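Local coordinates for protein exodeoxyribonuclease (Neisseria meningitidis, PDB 2JC5) that is an AP endonuclease of the ExoA family that probably cleaves the DNA backbone at abasic sites with the help of magnesium or manganese ions, at residues V182-R193 against R219-A230. Numbering follows the deposited sequence. Where two conformers were deposited one is given.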
ATOM      1  N   VAL A 182      -5.209  -3.228  14.738  1.00  9.38           N
ATOM      2  CA  VAL A 182      -5.945  -2.749  13.573  1.00  9.23           C
ATOM      3  C   VAL A 182      -6.892  -3.839  13.042  1.00  9.30           C
ATOM      4  O   VAL A 182      -8.044  -3.567  12.681  1.00  9.86           O
ATOM      5  CB  VAL A 182      -4.973  -2.289  12.475  1.00  8.94           C
ATOM      6  CG1 VAL A 182      -5.721  -2.056  11.133  1.00  8.19           C
ATOM      7  CG2 VAL A 182      -4.227  -1.020  12.925  1.00  9.72           C
ATOM      8  N   ILE A 183      -6.406  -5.078  13.022  1.00  9.93           N
ATOM      9  CA  ILE A 183      -7.214  -6.218  12.596  1.00  9.98           C
ATOM     10  C   ILE A 183      -8.256  -6.605  13.655  1.00 11.43           C
ATOM     11  O   ILE A 183      -9.455  -6.598  13.378  1.00 13.09           O
ATOM     12  CB  ILE A 183      -6.322  -7.421  12.209  1.00 11.07           C
ATOM     13  CG1 ILE A 183      -5.424  -7.061  11.019  1.00 11.37           C
ATOM     14  CG2 ILE A 183      -7.174  -8.671  11.901  1.00 12.43           C
ATOM     15  CD1 ILE A 183      -4.229  -8.011  10.837  1.00 11.49           C
ATOM     16  N   HIS A 184      -7.813  -6.928  14.866  1.00 13.83           N
ATOM     17  CA  HIS A 184      -8.692  -7.574  15.846  1.00 15.89           C
ATOM     18  C   HIS A 184      -9.467  -6.635  16.741  1.00 16.52           C
ATOM     19  O   HIS A 184     -10.535  -7.008  17.236  1.00 18.87           O
ATOM     20  CB  HIS A 184      -7.889  -8.564  16.682  1.00 18.08           C
ATOM     21  CG  HIS A 184      -7.355  -9.698  15.876  1.00 19.26           C
ATOM     22  ND1 HIS A 184      -6.013  -9.841  15.588  1.00 20.55           N
ATOM     23  CD2 HIS A 184      -7.991 -10.700  15.226  1.00 20.38           C
ATOM     24  CE1 HIS A 184      -5.845 -10.911  14.831  1.00 20.82           C
ATOM     25  NE2 HIS A 184      -7.027 -11.447  14.595  1.00 21.97           N
ATOM     26  N   LYS A 185      -8.944  -5.442  16.982  1.00 14.73           N
ATOM     27  CA  LYS A 185      -9.640  -4.462  17.832  1.00 15.35           C
ATOM     28  C   LYS A 185     -10.515  -3.563  16.977  1.00 14.99           C
ATOM     29  O   LYS A 185     -11.690  -3.369  17.267  1.00 17.76           O
ATOM     30  CB  LYS A 185      -8.661  -3.621  18.657  1.00 16.37           C
ATOM     31  CG  LYS A 185      -7.890  -4.411  19.707  1.00 18.43           C
ATOM     32  N   LEU A 186      -9.950  -3.038  15.899  1.00 12.59           N
ATOM     33  CA  LEU A 186     -10.726  -2.175  15.024  1.00 11.64           C
ATOM     34  C   LEU A 186     -11.584  -2.949  14.027  1.00 12.07           C
ATOM     35  O   LEU A 186     -12.578  -2.408  13.542  1.00 15.29           O
ATOM     36  CB  LEU A 186      -9.819  -1.208  14.262  1.00 11.22           C
ATOM     37  CG  LEU A 186      -9.019  -0.222  15.104  1.00 12.17           C
ATOM     38  CD1 LEU A 186      -8.305   0.782  14.209  1.00 12.47           C
ATOM     39  CD2 LEU A 186      -9.931   0.501  16.098  1.00 12.92           C
ATOM     40  N   GLY A 187     -11.207  -4.186  13.706  1.00 11.20           N
ATOM     41  CA  GLY A 187     -12.018  -5.030  12.834  1.00 10.02           C
ATOM     42  C   GLY A 187     -11.744  -4.874  11.350  1.00  9.49           C
ATOM     43  O   GLY A 187     -12.574  -5.255  10.513  1.00 12.57           O
ATOM     44  N   TRP A 188     -10.588  -4.309  11.007  1.00  8.91           N
ATOM     45  CA  TRP A 188     -10.151  -4.342   9.602  1.00  7.68           C
ATOM     46  C   TRP A 188      -9.737  -5.759   9.203  1.00  7.71           C
ATOM     47  O   TRP A 188      -9.219  -6.526  10.022  1.00 11.23           O
ATOM     48  CB  TRP A 188      -8.999  -3.373   9.355  1.00  8.30           C
ATOM     49  CG  TRP A 188      -9.402  -1.940   9.432  1.00  7.97           C
ATOM     50  CD1 TRP A 188      -9.458  -1.170  10.545  1.00  8.66           C
ATOM     51  CD2 TRP A 188      -9.837  -1.127   8.355  1.00  7.41           C
ATOM     52  NE1 TRP A 188      -9.890   0.088  10.229  1.00  9.15           N
ATOM     53  CE2 TRP A 188     -10.140   0.141   8.885  1.00  7.78           C
ATOM     54  CE3 TRP A 188     -10.002  -1.345   6.990  1.00  7.32           C
ATOM     55  CZ2 TRP A 188     -10.573   1.197   8.091  1.00  7.94           C
ATOM     56  CZ3 TRP A 188     -10.436  -0.284   6.198  1.00  7.70           C
ATOM     57  CH2 TRP A 188     -10.715   0.961   6.756  1.00  8.22           C
ATOM     58  N   THR A 189      -9.956  -6.101   7.935  1.00  6.47           N
ATOM     59  CA  THR A 189      -9.573  -7.407   7.408  1.00  6.12           C
ATOM     60  C   THR A 189      -8.290  -7.268   6.604  1.00  5.84           C
ATOM     61  O   THR A 189      -8.234  -6.490   5.661  1.00  6.79           O
ATOM     62  CB  THR A 189     -10.689  -7.985   6.501  1.00  7.55           C
ATOM     63  OG1 THR A 189     -11.853  -8.240   7.290  1.00  8.60           O
ATOM     64  CG2 THR A 189     -10.270  -9.286   5.809  1.00  8.22           C
ATOM     65  N   ASP A 190      -7.291  -8.080   6.949  1.00  7.26           N
ATOM     66  CA  ASP A 190      -6.061  -8.211   6.183  1.00  6.87           C
ATOM     67  C   ASP A 190      -6.422  -9.150   5.041  1.00  7.15           C
ATOM     68  O   ASP A 190      -6.542 -10.362   5.222  1.00  7.60           O
ATOM     69  CB  ASP A 190      -4.983  -8.768   7.131  1.00  7.55           C
ATOM     70  CG  ASP A 190      -3.704  -9.117   6.446  1.00  6.77           C
ATOM     71  OD1 ASP A 190      -3.654  -9.084   5.195  1.00  6.91           O
ATOM     72  OD2 ASP A 190      -2.736  -9.424   7.196  1.00  7.12           O
ATOM     73  N   MET A 191      -6.631  -8.589   3.861  1.00  7.25           N
ATOM     74  CA  MET A 191      -7.333  -9.334   2.822  1.00  7.59           C
ATOM     75  C   MET A 191      -6.570 -10.576   2.383  1.00  6.97           C
ATOM     76  O   MET A 191      -7.166 -11.645   2.192  1.00  7.76           O
ATOM     77  CB  MET A 191      -7.645  -8.449   1.620  1.00  7.85           C
ATOM     78  CG  MET A 191      -8.886  -8.874   0.870  1.00  9.74           C
ATOM     79  SD  MET A 191     -10.429  -8.840   1.839  1.00  9.63           S
ATOM     80  CE  MET A 191     -10.748 -10.576   2.219  1.00 10.57           C
ATOM     81  N   TRP A 192      -5.255 -10.444   2.219  1.00  6.68           N
ATOM     82  CA  TRP A 192      -4.444 -11.571   1.797  1.00  6.31           C
ATOM     83  C   TRP A 192      -4.526 -12.723   2.801  1.00  6.24           C
ATOM     84  O   TRP A 192      -4.740 -13.889   2.441  1.00  7.94           O
ATOM     85  CB  TRP A 192      -2.967 -11.181   1.631  1.00  7.24           C
ATOM     86  CG  TRP A 192      -2.153 -12.360   1.231  1.00  7.20           C
ATOM     87  CD1 TRP A 192      -1.474 -13.212   2.045  1.00  7.25           C
ATOM     88  CD2 TRP A 192      -2.027 -12.884  -0.100  1.00  6.13           C
ATOM     89  NE1 TRP A 192      -0.897 -14.226   1.293  1.00  7.39           N
ATOM     90  CE2 TRP A 192      -1.219 -14.042  -0.025  1.00  7.67           C
ATOM     91  CE3 TRP A 192      -2.506 -12.476  -1.352  1.00  7.63           C
ATOM     92  CZ2 TRP A 192      -0.872 -14.778  -1.141  1.00  7.27           C
ATOM     93  CZ3 TRP A 192      -2.153 -13.215  -2.460  1.00  7.32           C
ATOM     94  CH2 TRP A 192      -1.357 -14.367  -2.347  1.00  7.54           C
ATOM     95  N   ARG A 193      -4.333 -12.401   4.073  1.00  7.12           N
ATOM     96  CA  ARG A 193      -4.243 -13.441   5.099  1.00  7.54           C
ATOM     97  C   ARG A 193      -5.591 -14.095   5.299  1.00  7.43           C
ATOM     98  O   ARG A 193      -5.664 -15.284   5.613  1.00  9.14           O
ATOM     99  CB  ARG A 193      -3.732 -12.844   6.402  1.00  9.12           C
ATOM    100  CG  ARG A 193      -3.544 -13.808   7.530  1.00  9.34           C
ATOM    101  CD  ARG A 193      -2.664 -14.969   7.208  1.00  8.62           C
ATOM    102  NE  ARG A 193      -1.327 -14.577   6.781  1.00  8.32           N
ATOM    103  CZ  ARG A 193      -0.716 -14.971   5.667  1.00  7.94           C
ATOM    104  NH1 ARG A 193      -1.297 -15.772   4.780  1.00  8.45           N
ATOM    105  NH2 ARG A 193       0.521 -14.536   5.423  1.00  8.58           N
ATOM    106  N   ARG A 219       6.130  -9.884   3.881  1.00  4.88           N
ATOM    107  CA  ARG A 219       4.828  -9.377   3.466  1.00  4.87           C
ATOM    108  C   ARG A 219       4.552  -8.091   4.254  1.00  5.47           C
ATOM    109  O   ARG A 219       4.121  -8.119   5.417  1.00  6.38           O
ATOM    110  CB  ARG A 219       3.721 -10.401   3.708  1.00  5.71           C
ATOM    111  CG  ARG A 219       2.391  -9.949   3.118  1.00  6.07           C
ATOM    112  CD  ARG A 219       1.366 -11.022   3.232  1.00  6.38           C
ATOM    113  NE  ARG A 219       0.928 -11.206   4.605  1.00  5.77           N
ATOM    114  CZ  ARG A 219      -0.156 -10.649   5.133  1.00  6.91           C
ATOM    115  NH1 ARG A 219      -0.942  -9.851   4.399  1.00  6.49           N
ATOM    116  NH2 ARG A 219      -0.452 -10.906   6.401  1.00  7.28           N
ATOM    117  N   ILE A 220       4.870  -6.960   3.631  1.00  4.83           N
ATOM    118  CA  ILE A 220       4.687  -5.647   4.252  1.00  5.17           C
ATOM    119  C   ILE A 220       3.680  -4.761   3.510  1.00  4.97           C
ATOM    120  O   ILE A 220       3.387  -3.659   3.974  1.00  5.33           O
ATOM    121  CB  ILE A 220       6.032  -4.922   4.468  1.00  5.07           C
ATOM    122  CG1 ILE A 220       6.787  -4.761   3.145  1.00  5.65           C
ATOM    123  CG2 ILE A 220       6.867  -5.659   5.519  1.00  6.80           C
ATOM    124  CD1 ILE A 220       8.055  -3.883   3.251  1.00  6.71           C
ATOM    125  N   ASP A 221       3.161  -5.244   2.378  1.00  5.13           N
ATOM    126  CA  ASP A 221       2.133  -4.555   1.605  1.00  4.58           C
ATOM    127  C   ASP A 221       0.817  -5.250   1.873  1.00  4.51           C
ATOM    128  O   ASP A 221       0.768  -6.483   1.956  1.00  6.37           O
ATOM    129  CB  ASP A 221       2.482  -4.595   0.127  1.00  7.49           C
ATOM    130  CG  ASP A 221       3.796  -3.886  -0.171  1.00  7.29           C
ATOM    131  OD1 ASP A 221       3.776  -2.642  -0.367  1.00  9.72           O
ATOM    132  OD2 ASP A 221       4.859  -4.553  -0.211  1.00  7.55           O
ATOM    133  N   TYR A 222      -0.233  -4.460   2.034  1.00  5.53           N
ATOM    134  CA  TYR A 222      -1.548  -4.968   2.428  1.00  5.91           C
ATOM    135  C   TYR A 222      -2.658  -4.291   1.658  1.00  5.35           C
ATOM    136  O   TYR A 222      -2.517  -3.157   1.204  1.00  7.35           O
ATOM    137  CB  TYR A 222      -1.860  -4.663   3.898  1.00  7.59           C
ATOM    138  CG  TYR A 222      -0.968  -5.242   4.944  1.00  7.49           C
ATOM    139  CD1 TYR A 222       0.279  -4.688   5.210  1.00  7.46           C
ATOM    140  CD2 TYR A 222      -1.377  -6.318   5.715  1.00  7.71           C
ATOM    141  CE1 TYR A 222       1.090  -5.215   6.175  1.00  7.85           C
ATOM    142  CE2 TYR A 222      -0.568  -6.834   6.696  1.00  7.61           C
ATOM    143  CZ  TYR A 222       0.664  -6.269   6.933  1.00  6.75           C
ATOM    144  OH  TYR A 222       1.455  -6.783   7.942  1.00  8.80           O
ATOM    145  N   GLN A 223      -3.795  -4.970   1.601  1.00  5.27           N
ATOM    146  CA  GLN A 223      -5.097  -4.322   1.407  1.00  6.03           C
ATOM    147  C   GLN A 223      -5.907  -4.592   2.663  1.00  5.65           C
ATOM    148  O   GLN A 223      -6.263  -5.731   2.932  1.00  7.32           O
ATOM    149  CB  GLN A 223      -5.780  -4.851   0.138  1.00  5.88           C
ATOM    150  CG  GLN A 223      -5.011  -4.472  -1.129  1.00  6.91           C
ATOM    151  CD  GLN A 223      -5.789  -4.601  -2.449  1.00  4.99           C
ATOM    152  OE1 GLN A 223      -7.022  -4.609  -2.497  1.00  6.96           O
ATOM    153  NE2 GLN A 223      -5.045  -4.671  -3.534  1.00  6.38           N
ATOM    154  N   MET A 224      -6.107  -3.552   3.471  1.00  5.94           N
ATOM    155  CA  MET A 224      -6.944  -3.647   4.667  1.00  6.11           C
ATOM    156  C   MET A 224      -8.351  -3.200   4.297  1.00  6.82           C
ATOM    157  O   MET A 224      -8.514  -2.123   3.740  1.00  5.85           O
ATOM    158  CB  MET A 224      -6.423  -2.763   5.800  1.00  7.51           C
ATOM    159  CG  MET A 224      -5.080  -3.199   6.364  1.00  8.82           C
ATOM    160  SD  MET A 224      -5.236  -4.739   7.311  1.00 10.39           S
ATOM    161  CE  MET A 224      -3.676  -4.704   8.196  1.00  9.40           C
ATOM    162  N   VAL A 225      -9.356  -4.021   4.601  1.00  5.96           N
ATOM    163  CA  VAL A 225     -10.692  -3.840   4.034  1.00  5.09           C
ATOM    164  C   VAL A 225     -11.771  -3.857   5.121  1.00  6.89           C
ATOM    165  O   VAL A 225     -11.671  -4.589   6.112  1.00  6.47           O
ATOM    166  CB  VAL A 225     -10.954  -4.948   2.967  1.00  6.01           C
ATOM    167  CG1 VAL A 225     -12.253  -4.713   2.210  1.00  7.11           C
ATOM    168  CG2 VAL A 225      -9.788  -5.018   1.968  1.00  8.00           C
ATOM    169  N   THR A 226     -12.816  -3.062   4.913  1.00  6.42           N
ATOM    170  CA  THR A 226     -14.010  -3.049   5.773  1.00  6.45           C
ATOM    171  C   THR A 226     -14.799  -4.355   5.607  1.00  8.40           C
ATOM    172  O   THR A 226     -14.596  -5.069   4.632  1.00  8.22           O
ATOM    173  CB  THR A 226     -14.863  -1.831   5.437  1.00  6.91           C
ATOM    174  OG1 THR A 226     -15.012  -1.728   4.019  1.00  8.09           O
ATOM    175  CG2 THR A 226     -14.193  -0.583   5.981  1.00  7.63           C
ATOM    176  N   PRO A 227     -15.660  -4.692   6.590  1.00  8.72           N
ATOM    177  CA  PRO A 227     -16.244  -6.042   6.623  1.00  9.15           C
ATOM    178  C   PRO A 227     -17.091  -6.483   5.432  1.00  9.18           C
ATOM    179  O   PRO A 227     -16.870  -7.587   4.914  1.00  9.70           O
ATOM    180  CB  PRO A 227     -17.071  -6.039   7.918  1.00 10.73           C
ATOM    181  CG  PRO A 227     -16.614  -4.900   8.690  1.00 12.24           C
ATOM    182  CD  PRO A 227     -16.009  -3.906   7.785  1.00 10.92           C
ATOM    183  N   GLU A 228     -18.016  -5.655   4.956  1.00  8.93           N
ATOM    184  CA  GLU A 228     -18.920  -6.138   3.915  1.00 10.40           C
ATOM    185  C   GLU A 228     -18.167  -6.302   2.614  1.00  9.37           C
ATOM    186  O   GLU A 228     -18.356  -7.284   1.889  1.00 10.81           O
ATOM    187  CB  GLU A 228     -20.139  -5.232   3.779  1.00 10.93           C
ATOM    188  CG  GLU A 228     -21.009  -5.357   5.033  1.00 11.86           C
ATOM    189  CD  GLU A 228     -22.100  -4.330   5.165  0.50 10.97           C
ATOM    190  OE1 GLU A 228     -21.788  -3.139   5.344  0.50 11.25           O
ATOM    191  OE2 GLU A 228     -23.291  -4.727   5.138  0.50 10.96           O
ATOM    192  N   LEU A 229     -17.262  -5.376   2.335  1.00  8.87           N
ATOM    193  CA  LEU A 229     -16.458  -5.490   1.123  1.00  7.90           C
ATOM    194  C   LEU A 229     -15.467  -6.668   1.203  1.00  8.38           C
ATOM    195  O   LEU A 229     -15.200  -7.329   0.196  1.00  8.26           O
ATOM    196  CB  LEU A 229     -15.718  -4.178   0.834  1.00  7.39           C
ATOM    197  CG  LEU A 229     -14.809  -4.126  -0.408  1.00  8.18           C
ATOM    198  CD1 LEU A 229     -15.507  -4.519  -1.690  1.00  8.99           C
ATOM    199  CD2 LEU A 229     -14.223  -2.717  -0.531  1.00  7.72           C
ATOM    200  N   ALA A 230     -14.927  -6.935   2.392  1.00  7.28           N
ATOM    201  CA  ALA A 230     -14.018  -8.075   2.572  1.00  8.56           C
ATOM    202  C   ALA A 230     -14.716  -9.376   2.178  1.00  8.65           C
ATOM    203  O   ALA A 230     -14.104 -10.247   1.581  1.00  8.72           O
ATOM    204  CB  ALA A 230     -13.502  -8.150   3.995  1.00  7.43           C
TER
HETATM  205  O   HOH W   1     -13.220  -5.936   7.950  1.00 10.60           O
HETATM  206  O   HOH W   2      -3.464  -7.932   2.619  1.00  6.80           O
HETATM  207  O   HOH W   3      -0.468 -12.907   9.024  1.00  7.96           O
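The guanidinium of R219 has W192 CD1 over one face and the D190 carboxylate at its edge. The two charged groups are nearly coplanar, 23° apart, and meet end-on. R219 NH1 gives a hydrogen bond to D190 OD1 at 2.9 Å, and R219 NH2 reaches D190 OD2 at 2.8 Å. Both oxygens are met on their syn sides. The D190 carboxylate also lies at the edge of the Y222 ring, with D190 OD2 3.4 Å from Y222 CE2. D190 CG stands anti to the backbone N (chi1 173°), which carries the carboxylate across to R219. Water 2 links D190 OD1 to the backbone N of W192 and of Q223.

The W188 ring lies against the 224-226 backbone, with V225 N in plane at its edge and T226 CG2 3.8 Å from W188 CZ3. Its NE1 bonds to L134 O.

Strand 189-190 pairs antiparallel with strand 217-225. T189 and V225 form a hydrogen-bonded pair, with T189 N to V225 O and V225 N to T189 O both at 2.9 Å. D190 and M224 follow as a non-hydrogen-bonded pair, where M224 SD packs 3.7 Å from D190 CA. M191 N then bonds to Q223 O, at the start of helix 191-195. On the T189 and V225 side, the bent M191 chain lays SD against V225 CG2 and A230 CB. Water 1 joins G187 O, T189 OG1 and V225 O.

R193 NH2 comes within 3.5 Å of R219 NE, but both form salt bridges with D158, which probably offsets the like charges. The two-pronged ion pair, with D158 as a second acid, fixes the rotation of the R219 guanidinium. It ties the start of helix 191-195 to the strand that carries D221, a residue predicted to matter for catalysis and hydrogen-bonded to H247.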